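Local coordinates for probable fimbrial chaperone YadV (Escherichia coli K-12, PDB 5GHU), which probably acts as a periplasmic chaperone that helps fold fimbrial subunits for assembly of fimbriae, which could contribute to adhesion to various surfaces, at residues Pro135-Trp140 with Asn155-Tyr160. Residues are numbered along the deposited sequence; the frame is centred on the assembly and turned at random.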
# COMPACT_ATOMS: atom_id res chain seq x y z
N PRO A 135 2.61 -12.48 4.63
CA PRO A 135 1.65 -13.09 3.67
C PRO A 135 1.52 -14.58 3.90
O PRO A 135 0.41 -15.14 3.73
CB PRO A 135 2.27 -12.79 2.29
CG PRO A 135 3.02 -11.46 2.53
CD PRO A 135 3.63 -11.64 3.95
N LEU A 136 2.62 -15.29 4.22
CA LEU A 136 2.57 -16.73 4.51
C LEU A 136 1.71 -17.04 5.72
O LEU A 136 1.16 -18.12 5.86
CB LEU A 136 4.01 -17.28 4.73
CG LEU A 136 4.16 -18.67 5.38
CD1 LEU A 136 3.49 -19.80 4.51
CD2 LEU A 136 5.66 -19.03 5.65
N ALA A 137 1.66 -16.08 6.68
CA ALA A 137 0.89 -16.28 7.90
C ALA A 137 -0.61 -16.10 7.74
O ALA A 137 -1.36 -16.55 8.62
CB ALA A 137 1.38 -15.33 8.98
N LEU A 138 -1.02 -15.49 6.65
CA LEU A 138 -2.49 -15.33 6.41
C LEU A 138 -3.19 -16.67 6.36
O LEU A 138 -2.66 -17.67 5.80
CB LEU A 138 -2.77 -14.57 5.11
CG LEU A 138 -2.12 -13.17 5.02
CD1 LEU A 138 -2.44 -12.53 3.63
CD2 LEU A 138 -2.66 -12.26 6.18
N LYS A 139 -4.40 -16.69 6.95
CA LYS A 139 -5.25 -17.88 6.84
C LYS A 139 -6.42 -17.59 5.93
O LYS A 139 -7.08 -16.55 6.04
CB LYS A 139 -5.76 -18.31 8.22
CG LYS A 139 -4.61 -18.55 9.21
CD LYS A 139 -3.75 -19.64 8.66
CE LYS A 139 -2.70 -20.11 9.67
NZ LYS A 139 -1.54 -20.77 8.97
N TRP A 140 -6.69 -18.54 5.04
CA TRP A 140 -7.73 -18.38 4.04
C TRP A 140 -8.87 -19.35 4.20
O TRP A 140 -8.67 -20.53 4.50
CB TRP A 140 -7.12 -18.62 2.64
CG TRP A 140 -5.96 -17.71 2.31
CD1 TRP A 140 -4.64 -17.79 2.78
CD2 TRP A 140 -5.99 -16.57 1.43
NE1 TRP A 140 -3.91 -16.78 2.24
CE2 TRP A 140 -4.69 -16.02 1.41
CE3 TRP A 140 -7.01 -15.99 0.62
CZ2 TRP A 140 -4.37 -14.89 0.69
CZ3 TRP A 140 -6.69 -14.85 -0.13
CH2 TRP A 140 -5.38 -14.32 -0.11
N ASN A 155 -5.51 -12.11 9.12
CA ASN A 155 -4.10 -11.71 9.31
C ASN A 155 -3.77 -11.71 10.78
O ASN A 155 -4.25 -10.83 11.49
CB ASN A 155 -3.93 -10.31 8.74
CG ASN A 155 -2.48 -9.80 8.85
OD1 ASN A 155 -1.60 -10.46 9.37
ND2 ASN A 155 -2.27 -8.63 8.27
N PRO A 156 -3.02 -12.68 11.24
CA PRO A 156 -2.68 -12.80 12.67
C PRO A 156 -1.43 -12.00 13.07
O PRO A 156 -0.99 -12.14 14.24
CB PRO A 156 -2.41 -14.30 12.84
CG PRO A 156 -1.74 -14.67 11.50
CD PRO A 156 -2.46 -13.82 10.43
N THR A 157 -0.93 -11.20 12.15
CA THR A 157 0.39 -10.53 12.37
C THR A 157 0.19 -9.03 12.66
O THR A 157 -0.87 -8.42 12.33
CB THR A 157 1.34 -10.64 11.15
OG1 THR A 157 0.98 -9.69 10.15
CG2 THR A 157 1.32 -12.04 10.54
N PRO A 158 1.26 -8.37 13.11
CA PRO A 158 1.21 -6.89 13.25
C PRO A 158 1.53 -6.09 12.02
O PRO A 158 1.66 -4.87 12.11
CB PRO A 158 2.29 -6.62 14.33
CG PRO A 158 3.29 -7.79 14.12
CD PRO A 158 2.41 -9.01 13.79
N TYR A 159 1.59 -6.74 10.86
CA TYR A 159 1.93 -6.10 9.60
C TYR A 159 0.77 -6.09 8.62
O TYR A 159 -0.02 -7.05 8.56
CB TYR A 159 3.10 -6.84 8.90
CG TYR A 159 4.33 -6.94 9.77
CD1 TYR A 159 5.12 -5.81 9.95
CD2 TYR A 159 4.69 -8.15 10.37
CE1 TYR A 159 6.30 -5.89 10.74
CE2 TYR A 159 5.90 -8.26 11.15
CZ TYR A 159 6.66 -7.10 11.30
OH TYR A 159 7.83 -7.09 12.08
N TYR A 160 0.66 -5.01 7.87
CA TYR A 160 -0.20 -5.06 6.68
C TYR A 160 0.32 -6.09 5.71
O TYR A 160 1.56 -6.29 5.56
CB TYR A 160 -0.26 -3.69 5.94
CG TYR A 160 -1.01 -2.66 6.71
CD1 TYR A 160 -0.42 -1.95 7.75
CD2 TYR A 160 -2.34 -2.48 6.45
CE1 TYR A 160 -1.16 -1.02 8.47
CE2 TYR A 160 -3.09 -1.52 7.21
CZ TYR A 160 -2.46 -0.81 8.20
OH TYR A 160 -3.21 0.08 8.95
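Leu138 lays one methyl of its isobutyl group against Asn155: CD2 comes within 3.5 Å of Asn155 CB and also touches CA and the amide carbon, the two side chains crossing at a slant. The leucine gets there with CG anti to its own carbonyl carbon (chi1 -57°), and its buried side chain also packs on Val153 and Phe163. One residue earlier, Ala137 CB points at the loop and meets the methyl CG2 of Thr157 at 3.6 Å. The ring of Pro156 lies beside the same alanine, its CD 3.5 Å from Ala137 O. No hydrogen bond spans the two segments here; Lys139 pairs through its backbone with Thr154 just before the loop.

The side-chain hydrogen bonds near the contact fold the loop back on itself. Asn155 OD1 takes two donors: Thr157 OG1 at 2.8 Å, in the carbonyl plane on a lone pair, and Thr157 N at 3.0 Å, from above that plane, closing an Asx turn. Thr157 OG1 in turn accepts from Tyr159 N in an ST turn, while Asn155 ND2 reaches Tyr159 O at 2.8 Å. A leucine in place of Asn155 would probably leave Thr157 N, Thr157 OG1 and Tyr159 O without these partners and weaken the turn. In this immunoglobulin-like C-terminal domain, one asparagine thus offers its aliphatic root to Leu138 and its amide to the turn, so that van der Waals contact joins residues 137-138 to a loop braced in part by its own hydrogen bonds.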